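PDB 3LFT: uncharacterized protein, which binds L-tryptophan between its two lobes and probably serves as the substrate-binding component of an ABC transporter. Local coordinates for residues Ile5-Phe10 and Val67-Pro72; Asp145-Gln150 and Pro193-Ile198. One frame throughout, in Å; residues are numbered along the deposited sequence.

Interaction 1: Ile5-Phe10 and Val67-Pro72; sequences IGVLQF and VGIATP. With TRP (tryptophan), chain C.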
loop_
_atom_site.group_PDB
_atom_site.type_symbol
_atom_site.label_atom_id
_atom_site.label_comp_id
_atom_site.label_asym_id
_atom_site.label_seq_id
_atom_site.Cartn_x
_atom_site.Cartn_y
_atom_site.Cartn_z
ATOM N N ILE A 5 -1.400 -21.836 8.394
ATOM C CA ILE A 5 -0.960 -20.848 7.386
ATOM C C ILE A 5 0.263 -20.087 7.854
ATOM O O ILE A 5 0.461 -19.887 9.055
ATOM C CB ILE A 5 -2.074 -19.853 6.988
ATOM C CG1 ILE A 5 -2.448 -18.961 8.163
ATOM C CG2 ILE A 5 -3.318 -20.588 6.497
ATOM C CD1 ILE A 5 -3.416 -17.813 7.788
ATOM N N GLY A 6 1.104 -19.696 6.906
ATOM C CA GLY A 6 2.219 -18.815 7.204
ATOM C C GLY A 6 1.914 -17.430 6.670
ATOM O O GLY A 6 1.321 -17.287 5.592
ATOM N N VAL A 7 2.299 -16.412 7.431
ATOM C CA VAL A 7 2.062 -15.006 7.043
ATOM C C VAL A 7 3.368 -14.239 7.144
ATOM O O VAL A 7 4.023 -14.255 8.195
ATOM C CB VAL A 7 1.016 -14.346 7.945
ATOM C CG1 VAL A 7 0.833 -12.862 7.610
ATOM C CG2 VAL A 7 -0.324 -15.064 7.857
ATOM N N LEU A 8 3.759 -13.594 6.042
ATOM C CA LEU A 8 4.939 -12.731 6.027
ATOM C C LEU A 8 4.465 -11.306 5.813
ATOM O O LEU A 8 3.904 -10.977 4.760
ATOM C CB LEU A 8 5.928 -13.141 4.917
ATOM C CG LEU A 8 7.188 -12.272 4.801
ATOM C CD1 LEU A 8 8.056 -12.364 6.061
ATOM C CD2 LEU A 8 7.991 -12.663 3.558
ATOM N N GLN A 9 4.659 -10.470 6.834
ATOM C CA GLN A 9 4.399 -9.047 6.701
ATOM C C GLN A 9 5.727 -8.372 6.342
ATOM O O GLN A 9 6.736 -8.580 6.995
ATOM C CB GLN A 9 3.817 -8.506 7.995
ATOM C CG GLN A 9 3.477 -7.016 7.903
ATOM C CD GLN A 9 2.718 -6.538 9.120
ATOM O OE1 GLN A 9 1.871 -7.243 9.673
ATOM N NE2 GLN A 9 3.019 -5.306 9.535
ATOM N N PHE A 10 5.715 -7.552 5.292
ATOM C CA PHE A 10 6.977 -7.040 4.775
ATOM C C PHE A 10 7.704 -6.175 5.804
ATOM O O PHE A 10 8.916 -6.296 5.962
ATOM C CB PHE A 10 6.770 -6.248 3.476
ATOM C CG PHE A 10 8.017 -5.559 2.977
ATOM C CD1 PHE A 10 9.211 -6.268 2.795
ATOM C CD2 PHE A 10 8.001 -4.193 2.707
ATOM C CE1 PHE A 10 10.346 -5.629 2.347
ATOM C CE2 PHE A 10 9.147 -3.538 2.262
ATOM C CZ PHE A 10 10.321 -4.255 2.080
ATOM N N VAL A 67 0.838 -16.278 3.039
ATOM C CA VAL A 67 0.229 -14.972 2.792
ATOM C C VAL A 67 1.317 -13.927 2.837
ATOM O O VAL A 67 2.071 -13.889 3.812
ATOM C CB VAL A 67 -0.823 -14.628 3.891
ATOM C CG1 VAL A 67 -1.526 -13.305 3.571
ATOM C CG2 VAL A 67 -1.858 -15.757 4.030
ATOM N N GLY A 68 1.410 -13.103 1.801
ATOM C CA GLY A 68 2.384 -12.020 1.780
ATOM C C GLY A 68 1.694 -10.680 1.863
ATOM O O GLY A 68 0.922 -10.314 0.967
ATOM N N ILE A 69 1.958 -9.958 2.949
ATOM C CA ILE A 69 1.402 -8.606 3.137
ATOM C C ILE A 69 2.396 -7.603 2.581
ATOM O O ILE A 69 3.504 -7.467 3.111
ATOM C CB ILE A 69 1.087 -8.285 4.634
ATOM C CG1 ILE A 69 0.266 -9.413 5.273
ATOM C CG2 ILE A 69 0.343 -6.939 4.708
ATOM C CD1 ILE A 69 -0.073 -9.195 6.767
ATOM N N ALA A 70 1.969 -6.955 1.488
ATOM C CA ALA A 70 2.736 -6.000 0.664
ATOM C C ALA A 70 3.542 -6.732 -0.404
ATOM O O ALA A 70 3.916 -7.904 -0.250
ATOM C CB ALA A 70 3.626 -5.042 1.512
ATOM N N THR A 71 3.791 -6.030 -1.494
ATOM C CA THR A 71 4.393 -6.590 -2.691
ATOM C C THR A 71 5.729 -7.325 -2.441
ATOM O O THR A 71 5.868 -8.455 -2.892
ATOM C CB THR A 71 4.484 -5.506 -3.809
ATOM O OG1 THR A 71 3.166 -5.197 -4.253
ATOM C CG2 THR A 71 5.290 -5.985 -5.008
ATOM N N PRO A 72 6.669 -6.731 -1.682
ATOM C CA PRO A 72 7.927 -7.490 -1.513
ATOM C C PRO A 72 7.746 -8.812 -0.770
ATOM O O PRO A 72 8.493 -9.764 -1.022
ATOM C CB PRO A 72 8.809 -6.536 -0.717
ATOM C CG PRO A 72 8.272 -5.162 -1.102
ATOM C CD PRO A 72 6.775 -5.360 -1.149
HETATM N N TRP C . -0.113 -2.023 -1.673
HETATM C CA TRP C . 1.277 -1.981 -1.132
HETATM C C TRP C . 2.162 -2.885 -1.927
HETATM O O TRP C . 3.225 -3.292 -1.450
HETATM C CB TRP C . 1.266 -2.361 0.358
HETATM C CG TRP C . 0.436 -1.398 1.169
HETATM C CD1 TRP C . -0.870 -1.572 1.625
HETATM C CD2 TRP C . 0.847 -0.059 1.606
HETATM N NE1 TRP C . -1.272 -0.449 2.309
HETATM C CE2 TRP C . -0.315 0.480 2.317
HETATM C CE3 TRP C . 2.001 0.667 1.427
HETATM C CZ2 TRP C . -0.224 1.756 2.842
HETATM C CZ3 TRP C . 2.057 1.951 1.962
HETATM C CH2 TRP C . 0.951 2.471 2.664
HETATM O OXT TRP C . 1.815 -3.220 -3.069
#

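Interaction 2: Asp145-Gln150 and Pro193-Ile198; sequences DNSKTQ and PIDNTI. With TRP (tryptophan), chain C.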
loop_
_atom_site.group_PDB
_atom_site.type_symbol
_atom_site.label_atom_id
_atom_site.label_comp_id
_atom_site.label_asym_id
_atom_site.label_seq_id
_atom_site.Cartn_x
_atom_site.Cartn_y
_atom_site.Cartn_z
ATOM N N ASP A 145 8.279 -2.420 -6.814
ATOM C CA ASP A 145 7.592 -2.560 -8.094
ATOM C C ASP A 145 6.235 -1.879 -8.047
ATOM O O ASP A 145 5.836 -1.261 -9.029
ATOM C CB ASP A 145 7.437 -4.016 -8.485
ATOM C CG ASP A 145 8.771 -4.660 -8.865
ATOM O OD1 ASP A 145 9.757 -3.919 -9.123
ATOM O OD2 ASP A 145 8.851 -5.905 -8.903
ATOM N N ASN A 146 5.528 -1.967 -6.908
ATOM C CA ASN A 146 4.245 -1.262 -6.757
ATOM C C ASN A 146 4.327 0.215 -7.056
ATOM O O ASN A 146 3.411 0.789 -7.669
ATOM C CB ASN A 146 3.663 -1.471 -5.345
ATOM C CG ASN A 146 4.718 -1.459 -4.244
ATOM O OD1 ASN A 146 5.601 -2.332 -4.214
ATOM N ND2 ASN A 146 4.658 -0.463 -3.353
ATOM N N SER A 147 5.414 0.859 -6.640
ATOM C CA SER A 147 5.496 2.305 -6.812
ATOM C C SER A 147 5.850 2.719 -8.230
ATOM O O SER A 147 5.417 3.778 -8.691
ATOM C CB SER A 147 6.493 2.901 -5.838
ATOM O OG SER A 147 6.037 2.705 -4.515
ATOM N N LYS A 148 6.628 1.896 -8.932
ATOM C CA LYS A 148 6.986 2.205 -10.314
ATOM C C LYS A 148 5.723 2.449 -11.160
ATOM O O LYS A 148 5.603 3.452 -11.863
ATOM C CB LYS A 148 7.824 1.065 -10.882
ATOM N N THR A 149 4.764 1.530 -11.048
ATOM C CA THR A 149 3.506 1.587 -11.776
ATOM C C THR A 149 2.701 2.835 -11.365
ATOM O O THR A 149 2.130 3.539 -12.200
ATOM C CB THR A 149 2.687 0.289 -11.448
ATOM O OG1 THR A 149 3.438 -0.862 -11.868
ATOM C CG2 THR A 149 1.311 0.327 -12.126
ATOM N N GLN A 150 2.644 3.089 -10.064
ATOM C CA GLN A 150 1.822 4.195 -9.568
ATOM C C GLN A 150 2.335 5.548 -10.010
ATOM O O GLN A 150 1.551 6.438 -10.350
ATOM C CB GLN A 150 1.753 4.165 -8.047
ATOM C CG GLN A 150 1.003 2.991 -7.466
ATOM C CD GLN A 150 1.118 3.005 -5.981
ATOM O OE1 GLN A 150 0.450 3.794 -5.317
ATOM N NE2 GLN A 150 1.993 2.138 -5.434
ATOM N N PRO A 193 3.190 7.708 -3.352
ATOM C CA PRO A 193 2.308 6.602 -3.720
ATOM C C PRO A 193 2.112 5.632 -2.554
ATOM O O PRO A 193 2.596 5.875 -1.425
ATOM C CB PRO A 193 3.027 5.944 -4.906
ATOM C CG PRO A 193 4.451 6.302 -4.744
ATOM C CD PRO A 193 4.505 7.626 -4.014
ATOM N N ILE A 194 1.397 4.543 -2.821
ATOM C CA ILE A 194 1.240 3.462 -1.846
ATOM C C ILE A 194 2.596 2.724 -1.813
ATOM O O ILE A 194 2.815 1.781 -2.582
ATOM C CB ILE A 194 0.052 2.532 -2.200
ATOM C CG1 ILE A 194 -1.242 3.319 -2.430
ATOM C CG2 ILE A 194 -0.159 1.520 -1.092
ATOM C CD1 ILE A 194 -2.351 2.442 -3.020
ATOM N N ASP A 195 3.488 3.210 -0.957
ATOM C CA ASP A 195 4.908 2.872 -0.999
ATOM C C ASP A 195 5.327 2.465 0.410
ATOM O O ASP A 195 5.205 3.250 1.358
ATOM C CB ASP A 195 5.696 4.097 -1.482
ATOM C CG ASP A 195 7.176 3.824 -1.608
ATOM O OD1 ASP A 195 7.855 3.675 -0.568
ATOM O OD2 ASP A 195 7.659 3.726 -2.767
ATOM N N ASN A 196 5.816 1.239 0.569
ATOM C CA ASN A 196 6.150 0.730 1.903
ATOM C C ASN A 196 7.357 1.421 2.528
ATOM O O ASN A 196 7.404 1.605 3.746
ATOM C CB ASN A 196 6.425 -0.767 1.845
ATOM C CG ASN A 196 5.211 -1.541 1.422
ATOM O OD1 ASN A 196 4.287 -1.726 2.212
ATOM N ND2 ASN A 196 5.193 -2.008 0.178
ATOM N N THR A 197 8.346 1.760 1.707
ATOM C CA THR A 197 9.568 2.425 2.188
ATOM C C THR A 197 9.214 3.781 2.800
ATOM O O THR A 197 9.566 4.069 3.949
ATOM C CB THR A 197 10.618 2.570 1.042
ATOM O OG1 THR A 197 10.884 1.266 0.489
ATOM C CG2 THR A 197 11.920 3.211 1.530
ATOM N N ILE A 198 8.489 4.603 2.041
ATOM C CA ILE A 198 8.157 5.934 2.541
ATOM C C ILE A 198 7.156 5.788 3.687
ATOM O O ILE A 198 7.236 6.530 4.667
ATOM C CB ILE A 198 7.627 6.864 1.430
ATOM C CG1 ILE A 198 8.596 6.890 0.239
ATOM C CG2 ILE A 198 7.369 8.278 1.958
ATOM C CD1 ILE A 198 10.043 7.337 0.541
HETATM N N TRP C . -0.113 -2.023 -1.673
HETATM C CA TRP C . 1.277 -1.981 -1.132
HETATM C C TRP C . 2.162 -2.885 -1.927
HETATM O O TRP C . 3.225 -3.292 -1.450
HETATM C CB TRP C . 1.266 -2.361 0.358
HETATM C CG TRP C . 0.436 -1.398 1.169
HETATM C CD1 TRP C . -0.870 -1.572 1.625
HETATM C CD2 TRP C . 0.847 -0.059 1.606
HETATM N NE1 TRP C . -1.272 -0.449 2.309
HETATM C CE2 TRP C . -0.315 0.480 2.317
HETATM C CE3 TRP C . 2.001 0.667 1.427
HETATM C CZ2 TRP C . -0.224 1.756 2.842
HETATM C CZ3 TRP C . 2.057 1.951 1.962
HETATM C CH2 TRP C . 0.951 2.471 2.664
HETATM O OXT TRP C . 1.815 -3.220 -3.069
#

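Interaction 1: Ile5-Phe10 and Val67-Pro72
P72 leans over one face of the F10 ring, its CB 3.6 Å from the centroid and 18° off the normal, in a CH-pi contact; the two rings are not parallel. A chi1 of 173° swings the F10 ring away from its own backbone N and on past A70, and F10 CB rests 3.9 Å from A70 CB on the way. Q48, from helix 48-58, touches both F10 and P72. Further back, V7 and V67 stand side by side and point the same way on one face of the sheet; V7 turns its CG2 to V67 CB, while its other branch, CG1, reaches I69 CD1 at 3.9 Å. The same I69 methyl also meets CB and OE1 of Q9, whose extended side chain crosses I69 at an angle and whose NE2 is bound by V11 O and D17 OD1. L8 points to the opposite face, toward helix 48-58. Strands 3-9 and 65-69 are parallel neighbours in the sheet of the N-terminal lobe, a Rossmann-like arrangement found in periplasmic-binding-protein folds. The backbones alternate in the parallel pattern: L8 N gives a nearly straight bond to V67 O (2.8 Å, 172°), and L8 O accepts from I69 N. The bond from V67 N to G6 O is more bent, and F10 N to I69 O, at 3.1 Å, continues the pairing beyond the strand end. A70 then occupies the N-cap position of helix 71-80, at whose first turn T71 grips the tryptophan carboxylate: T71 N donates to ligand O at 2.8 Å, and T71 OG1 donates to ligand OXT at 2.7 Å.

Interaction 2: Asp145-Gln150 and Pro193-Ile198
Q150 turns its CG away from its own carbonyl carbon (chi1 -68°) and runs on extended, so that its side chain crosses that of I194 at about a right angle and its amide reaches the I194 backbone; N146, with chi1 39°, folds its CG between the backbone N and carbonyl carbon and reaches the same residue from one helical turn earlier. Helix 145-160 thereby meets the loop after strand 189-192 at the cleft of a periplasmic-binding-protein fold, where tryptophan is bound. The Q150 amide works in both directions: OE1 accepts from I194 N at 2.8 Å, and NE2 donates to I194 O at 3.0 Å. That NE2 also donates to N146 O, so three bonds fix the rotation of the amide. I194 O is gripped twice, since N146 ND2 approaches it in the carbonyl plane at 3.0 Å, whereas Q150 NE2 comes from above that plane. The stronger partner of N146 ND2 is E144 OE1, outside the two segments. Held at the centre of an inverse gamma turn, I194 sends CG2 against the indole of the ligand, 3.3 Å from its CD2. P193 packs its CB beneath the Q150 amide. Next along the loop, D195 receives S147 OG on OD2 at 2.6 Å, on the anti side of the carboxylate; S141 N binds this oxygen as well. Its other oxygen, OD1, caps helix 196-200 by accepting from I198 N at 2.8 Å. The close approach of E144 OE2 to OD1 could raise the proton affinity of one of these acids. N196, in the first turn of the capped helix, lays its OD1 3.4 Å from CE3 of the indole, and its ND2 donates to tryptophan O at 2.9 Å.

Overall arrangement
From the N terminus, strand 3-9 pairs with strand 65-69 in interaction 1, closing a loop that holds helix 14-29, strand 37-43 and helix 48-58 within the first lobe. The chain then adds strands 86-89 and 110-115 to that sheet (strand 262-264 joins only much later) before strand 135-141 leads into helix 145-160. Interaction 2 closes a second, separate loop, through strands 164-170 and 189-192, in the other lobe; the two loops follow in series and neither nests nor crosses. Their centres lie 16 Å apart, yet they meet at the cleft: T71 CB packs 3.4 Å from N146 OD1, and F10, A70 and P72 touch N196. Tryptophan bridges the two lobes there.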